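PDB 6EO5: PpBBE-like 1 D396N from Physcomitrella patens subsp. patens, which is a variant of a moss flavoenzyme of the berberine bridge enzyme family that oxidises cellobiose. Local coordinates for residues A[154-159]-A[254-259]; A[364-369]-A[390-395]. All coordinates share one frame; numbering follows the deposited sequence.

Overall arrangement
Contacts 1 and 2 both lie beside the flavin, where the large antiparallel sheet, which probably lines the substrate side, approaches the FAD-binding part of the chain. In contact 1 the loop 154-159, which grips the flavin edge, packs on strand 253-259; in contact 2 strand 361-367 pairs with strand 391-398 of the same antiparallel sheet. Their centres are about 7 Å apart. Strands 253-259 and 361-367 are neighbours, linked by a probable hydrogen bond from Tyr365 N to Phe257 O (2.8 Å), and Trp156 NE1 probably bonds to Leu367 O (3.0 Å). The side chain of Asn366 lies about 5 Å from FAD, bringing contact 2 to the cofactor as well.

Contact 1: A[154-159]-A[254-259]; sequences GGWGFS and SAAFYM. With FAD (flavin-adenine dinucleotide), chain C.
Trp156 and Phe158 bring a flavin-binding loop against Ser254, Ala255 and Ala256 of strand 253-259 in a buried packing contact between the loop that follows helix 147-153 and the large antiparallel sheet. No hydrogen bond crosses between the two segments. The indole reaches the strand with the far end of its six-membered ring, where CH2 comes obliquely to 3.5 Å from Ala255 O. Phe158 instead offers the edge of its ring to the strand backbone: its CD1 lies 3.4 Å from Ser254 O, while its CE1 touches Ala256 CB at 4.1 Å. Trp156 CZ3 lies over one face of the Phe158 ring, 4.1 Å above its plane and offset toward the rim. A loop of the FAD-binding domain meeting a sheet of the second domain fits the two-domain architecture of the VAO flavoprotein family. The same loop also holds the pyrimidine edge of the isoalloxazine. Trp156 N donates to FAD O2 (3.0 Å, 174° at hydrogen) and Trp156 O accepts from FAD N3 (2.9 Å), a nearly straight pair from one residue. CG of Trp156 stands anti to the backbone N (chi1 -173°), which carries the indole to the sheet, where NE1 bonds to Leu367 O. Ser254 CB lies beside Phe158 O, and its OG is hydrogen-bonded to Arg161 N.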
# COMPACT_ATOMS: atom_id res chain seq x y z
N GLY A 154 3.03 -5.07 -1.80
CA GLY A 154 2.35 -5.11 -3.09
C GLY A 154 2.38 -3.76 -3.79
O GLY A 154 3.34 -3.45 -4.50
N GLY A 155 1.36 -2.95 -3.58
CA GLY A 155 1.32 -1.64 -4.20
C GLY A 155 0.57 -1.61 -5.52
O GLY A 155 1.10 -2.00 -6.56
N TRP A 156 -0.67 -1.14 -5.48
CA TRP A 156 -1.52 -0.99 -6.65
C TRP A 156 -1.67 0.49 -6.93
O TRP A 156 -1.98 1.27 -6.02
CB TRP A 156 -2.88 -1.63 -6.41
CG TRP A 156 -3.80 -1.70 -7.61
CD1 TRP A 156 -4.10 -2.81 -8.36
CD2 TRP A 156 -4.58 -0.63 -8.16
NE1 TRP A 156 -4.99 -2.48 -9.36
CE2 TRP A 156 -5.30 -1.15 -9.26
CE3 TRP A 156 -4.73 0.73 -7.84
CZ2 TRP A 156 -6.16 -0.37 -10.03
CZ3 TRP A 156 -5.58 1.50 -8.62
CH2 TRP A 156 -6.29 0.95 -9.69
N GLY A 157 -1.44 0.89 -8.18
CA GLY A 157 -1.63 2.27 -8.59
C GLY A 157 -2.30 2.35 -9.95
O GLY A 157 -2.61 1.32 -10.57
N PHE A 158 -2.49 3.58 -10.43
CA PHE A 158 -3.22 3.78 -11.68
C PHE A 158 -2.41 3.51 -12.94
O PHE A 158 -2.91 3.81 -14.03
CB PHE A 158 -3.79 5.19 -11.73
CG PHE A 158 -4.99 5.33 -10.88
CD1 PHE A 158 -6.15 4.66 -11.20
CD2 PHE A 158 -4.95 6.10 -9.74
CE1 PHE A 158 -7.27 4.77 -10.42
CE2 PHE A 158 -6.07 6.21 -8.94
CZ PHE A 158 -7.23 5.55 -9.28
N SER A 159 -1.20 2.95 -12.86
CA SER A 159 -0.61 2.32 -14.04
C SER A 159 -0.29 0.85 -13.81
O SER A 159 0.41 0.24 -14.64
CB SER A 159 0.64 3.08 -14.51
OG SER A 159 1.66 3.12 -13.53
N SER A 254 -6.09 1.54 -15.96
CA SER A 254 -6.23 1.14 -14.57
C SER A 254 -7.32 2.00 -13.95
O SER A 254 -7.26 3.23 -14.05
CB SER A 254 -4.92 1.30 -13.79
OG SER A 254 -3.94 0.36 -14.19
N ALA A 255 -8.31 1.38 -13.34
CA ALA A 255 -9.45 2.12 -12.83
C ALA A 255 -9.81 1.61 -11.45
O ALA A 255 -9.46 0.50 -11.06
CB ALA A 255 -10.68 2.01 -13.75
N ALA A 256 -10.53 2.46 -10.72
CA ALA A 256 -11.03 2.13 -9.40
C ALA A 256 -12.44 2.70 -9.29
O ALA A 256 -12.72 3.78 -9.81
CB ALA A 256 -10.15 2.71 -8.28
N PHE A 257 -13.32 1.96 -8.63
CA PHE A 257 -14.67 2.42 -8.36
C PHE A 257 -14.79 2.85 -6.90
O PHE A 257 -14.14 2.30 -6.00
CB PHE A 257 -15.67 1.30 -8.69
CG PHE A 257 -17.09 1.76 -8.76
CD1 PHE A 257 -17.65 2.17 -9.96
CD2 PHE A 257 -17.89 1.74 -7.61
CE1 PHE A 257 -18.98 2.57 -10.03
CE2 PHE A 257 -19.22 2.14 -7.68
CZ PHE A 257 -19.76 2.56 -8.89
N TYR A 258 -15.63 3.87 -6.66
CA TYR A 258 -15.82 4.43 -5.33
C TYR A 258 -17.31 4.52 -5.03
O TYR A 258 -18.15 4.63 -5.92
CB TYR A 258 -15.15 5.81 -5.21
CG TYR A 258 -15.46 6.56 -3.93
CD1 TYR A 258 -16.65 7.27 -3.78
CD2 TYR A 258 -14.55 6.59 -2.88
CE1 TYR A 258 -16.95 7.96 -2.61
CE2 TYR A 258 -14.83 7.29 -1.70
CZ TYR A 258 -16.04 7.97 -1.58
OH TYR A 258 -16.34 8.66 -0.43
N MET A 259 -17.63 4.49 -3.74
CA MET A 259 -19.01 4.41 -3.26
C MET A 259 -18.98 4.73 -1.77
O MET A 259 -18.03 4.36 -1.09
CB MET A 259 -19.54 2.99 -3.52
CG MET A 259 -20.93 2.69 -3.08
SD MET A 259 -21.32 0.95 -3.37
CE MET A 259 -21.07 0.83 -5.13
PA FAD C . 4.66 2.20 7.38
O1A FAD C . 3.60 2.31 8.47
O2A FAD C . 5.88 3.04 7.69
O5B FAD C . 5.09 0.68 7.04
C5B FAD C . 4.14 -0.36 6.99
C4B FAD C . 4.77 -1.69 7.38
O4B FAD C . 5.96 -1.90 6.64
C3B FAD C . 5.17 -1.73 8.84
O3B FAD C . 5.05 -3.06 9.30
C2B FAD C . 6.62 -1.35 8.81
O2B FAD C . 7.32 -1.83 9.93
C1B FAD C . 7.08 -1.98 7.50
N9A FAD C . 8.26 -1.24 6.99
C8A FAD C . 8.36 0.11 6.78
N7A FAD C . 9.60 0.39 6.33
C5A FAD C . 10.30 -0.76 6.26
C6A FAD C . 11.61 -1.03 5.88
N6A FAD C . 12.40 -0.03 5.49
N1A FAD C . 12.07 -2.32 5.91
C2A FAD C . 11.24 -3.34 6.32
N3A FAD C . 9.94 -3.07 6.71
C4A FAD C . 9.48 -1.79 6.68
N1 FAD C . -2.03 1.10 -0.93
C2 FAD C . -1.98 0.82 -2.29
O2 FAD C . -1.59 -0.28 -2.74
N3 FAD C . -2.35 1.80 -3.19
C4 FAD C . -2.78 3.03 -2.75
O4 FAD C . -3.10 3.89 -3.57
C4X FAD C . -2.84 3.31 -1.39
N5 FAD C . -3.22 4.56 -0.96
C5X FAD C . -2.97 4.95 0.34
C6 FAD C . -3.24 6.26 0.73
C7 FAD C . -2.89 6.74 2.00
C7M FAD C . -3.18 8.18 2.38
C8 FAD C . -2.37 5.83 2.94
C8M FAD C . -2.08 6.25 4.37
C9 FAD C . -2.19 4.49 2.56
C9A FAD C . -2.47 4.03 1.26
N10 FAD C . -2.34 2.69 0.86
C10 FAD C . -2.42 2.36 -0.48
C1' FAD C . -1.85 1.64 1.80
C2' FAD C . -0.33 1.59 1.73
O2' FAD C . 0.15 0.90 0.60
C3' FAD C . 0.19 0.90 2.98
O3' FAD C . -0.28 1.66 4.07
C4' FAD C . 1.71 0.82 2.95
O4' FAD C . 2.12 -0.34 3.63
C5' FAD C . 2.33 2.08 3.55
O5' FAD C . 3.74 2.01 3.66
P FAD C . 4.48 3.07 4.62
O1P FAD C . 5.98 2.91 4.48
O2P FAD C . 4.03 4.49 4.42
O3P FAD C . 3.88 2.70 6.07

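Contact 2: A[364-369]-A[390-395]; sequences IYNLYG and LYSIQM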
# COMPACT_ATOMS: atom_id res chain seq x y z
N ILE A 364 -13.67 1.46 -1.87
CA ILE A 364 -12.90 1.67 -3.10
C ILE A 364 -12.54 0.31 -3.68
O ILE A 364 -12.07 -0.57 -2.96
CB ILE A 364 -11.63 2.51 -2.83
CG1 ILE A 364 -12.00 3.86 -2.22
CG2 ILE A 364 -10.76 2.69 -4.09
CD1 ILE A 364 -10.79 4.69 -1.89
N TYR A 365 -12.72 0.15 -5.00
CA TYR A 365 -12.58 -1.13 -5.68
C TYR A 365 -11.50 -1.00 -6.75
O TYR A 365 -11.75 -0.42 -7.80
CB TYR A 365 -13.91 -1.57 -6.31
CG TYR A 365 -15.09 -1.56 -5.35
CD1 TYR A 365 -15.68 -0.37 -4.94
CD2 TYR A 365 -15.65 -2.75 -4.90
CE1 TYR A 365 -16.77 -0.37 -4.07
CE2 TYR A 365 -16.75 -2.76 -4.04
CZ TYR A 365 -17.30 -1.56 -3.63
OH TYR A 365 -18.39 -1.55 -2.78
N ASN A 366 -10.31 -1.53 -6.48
CA ASN A 366 -9.20 -1.48 -7.44
C ASN A 366 -9.33 -2.62 -8.43
O ASN A 366 -9.41 -3.78 -8.03
CB ASN A 366 -7.86 -1.57 -6.73
CG ASN A 366 -7.57 -0.37 -5.89
OD1 ASN A 366 -8.18 0.68 -6.06
ND2 ASN A 366 -6.62 -0.51 -4.96
N LEU A 367 -9.32 -2.30 -9.73
CA LEU A 367 -9.53 -3.32 -10.74
C LEU A 367 -8.24 -4.08 -11.00
O LEU A 367 -7.18 -3.48 -11.22
CB LEU A 367 -10.05 -2.68 -12.03
CG LEU A 367 -10.27 -3.65 -13.18
CD1 LEU A 367 -11.53 -4.46 -12.91
CD2 LEU A 367 -10.35 -2.91 -14.51
N TYR A 368 -8.31 -5.42 -10.97
CA TYR A 368 -7.20 -6.29 -11.34
C TYR A 368 -7.55 -6.88 -12.71
O TYR A 368 -7.41 -6.19 -13.73
CB TYR A 368 -6.92 -7.36 -10.28
CG TYR A 368 -6.26 -6.87 -9.00
CD1 TYR A 368 -6.86 -5.90 -8.20
CD2 TYR A 368 -5.05 -7.41 -8.58
CE1 TYR A 368 -6.25 -5.46 -7.03
CE2 TYR A 368 -4.43 -6.97 -7.42
CZ TYR A 368 -5.05 -6.00 -6.64
OH TYR A 368 -4.45 -5.58 -5.47
N GLY A 369 -7.97 -8.14 -12.77
CA GLY A 369 -8.49 -8.70 -14.00
C GLY A 369 -7.46 -9.47 -14.81
O GLY A 369 -6.25 -9.30 -14.67
N LEU A 390 -10.86 -10.26 -9.77
CA LEU A 390 -11.30 -9.17 -10.62
C LEU A 390 -10.97 -7.82 -9.98
O LEU A 390 -10.42 -6.93 -10.64
CB LEU A 390 -12.80 -9.29 -10.90
CG LEU A 390 -13.42 -8.30 -11.88
CD1 LEU A 390 -12.71 -8.32 -13.25
CD2 LEU A 390 -14.93 -8.58 -12.02
N TYR A 391 -11.25 -7.67 -8.68
CA TYR A 391 -10.95 -6.43 -7.97
C TYR A 391 -10.83 -6.70 -6.47
O TYR A 391 -11.29 -7.74 -5.97
CB TYR A 391 -12.01 -5.36 -8.26
CG TYR A 391 -13.42 -5.74 -7.89
CD1 TYR A 391 -13.89 -5.58 -6.58
CD2 TYR A 391 -14.31 -6.23 -8.84
CE1 TYR A 391 -15.17 -5.92 -6.23
CE2 TYR A 391 -15.60 -6.57 -8.51
CZ TYR A 391 -16.03 -6.42 -7.20
OH TYR A 391 -17.32 -6.76 -6.85
N SER A 392 -10.21 -5.76 -5.77
CA SER A 392 -10.15 -5.74 -4.32
C SER A 392 -11.15 -4.72 -3.79
O SER A 392 -11.52 -3.78 -4.50
CB SER A 392 -8.75 -5.35 -3.84
OG SER A 392 -8.40 -4.05 -4.33
N ILE A 393 -11.60 -4.90 -2.55
CA ILE A 393 -12.46 -3.92 -1.89
C ILE A 393 -11.72 -3.35 -0.69
O ILE A 393 -11.34 -4.09 0.23
CB ILE A 393 -13.81 -4.52 -1.45
CG1 ILE A 393 -14.53 -5.24 -2.59
CG2 ILE A 393 -14.71 -3.42 -0.90
CD1 ILE A 393 -15.89 -5.78 -2.17
N GLN A 394 -11.55 -2.03 -0.67
CA GLN A 394 -11.05 -1.35 0.52
C GLN A 394 -12.23 -0.78 1.30
O GLN A 394 -13.03 -0.01 0.74
CB GLN A 394 -10.05 -0.25 0.15
CG GLN A 394 -9.27 0.25 1.36
CD GLN A 394 -8.56 1.57 1.11
OE1 GLN A 394 -8.06 2.20 2.04
NE2 GLN A 394 -8.52 1.99 -0.14
N MET A 395 -12.34 -1.16 2.57
CA MET A 395 -13.47 -0.79 3.43
C MET A 395 -12.96 -0.00 4.63
O MET A 395 -12.28 -0.56 5.49
CB MET A 395 -14.20 -2.05 3.91
CG MET A 395 -14.32 -3.12 2.86
SD MET A 395 -14.69 -4.71 3.59
CE MET A 395 -14.79 -5.78 2.17
O HOH W 1 -9.46 -1.76 -3.61
O HOH W 2 -5.60 -3.76 -4.21
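Ile364 and Gln394 join the two strands through a reciprocal pair of backbone hydrogen bonds, the nearly straight one running from Gln394 N to Ile364 O (2.8 Å, 177° at hydrogen). Further along, Ser392 N donates to Asn366 O at 3.1 Å, whereas the return bond from Asn366 N is weak. Tyr368 N donates to Leu390 O, tilted 29° from the carbonyl plane. Two waters work between the strands on the face carrying Ser392. One bonds to Ile364 O, Asn366 N and Ser392 OG; the other joins Ser392 OG at 2.8 Å to Tyr368 OH, itself also hydrogen-bonded to Tyr337 OH, and only weakly to Asn366 ND2. The serine torsion, with OG between the backbone N and the carbonyl carbon (chi1 60°), sets the hydroxyl where it can meet both. On the same face the amide of Gln394 runs alongside Ile364, NE2 3.9 Å from its CD1, while OE1 is hydrogen-bonded to Tyr83 OH. The opposite face is aromatic and aliphatic: Tyr365 CD2 lies 3.5 Å from Tyr391 CE1, the rings obliquely inclined, and also touches Ile393 CG1 at 3.6 Å. Strand 391-398 is inner in this antiparallel sheet, and Leu390 and Tyr391 form a classic beta bulge opposite Val338 of strand 331-338. Strand 253-259 pairs with the other edge of strand 361-367, and the side chain of Tyr365 touches Tyr415 of helix 405-420.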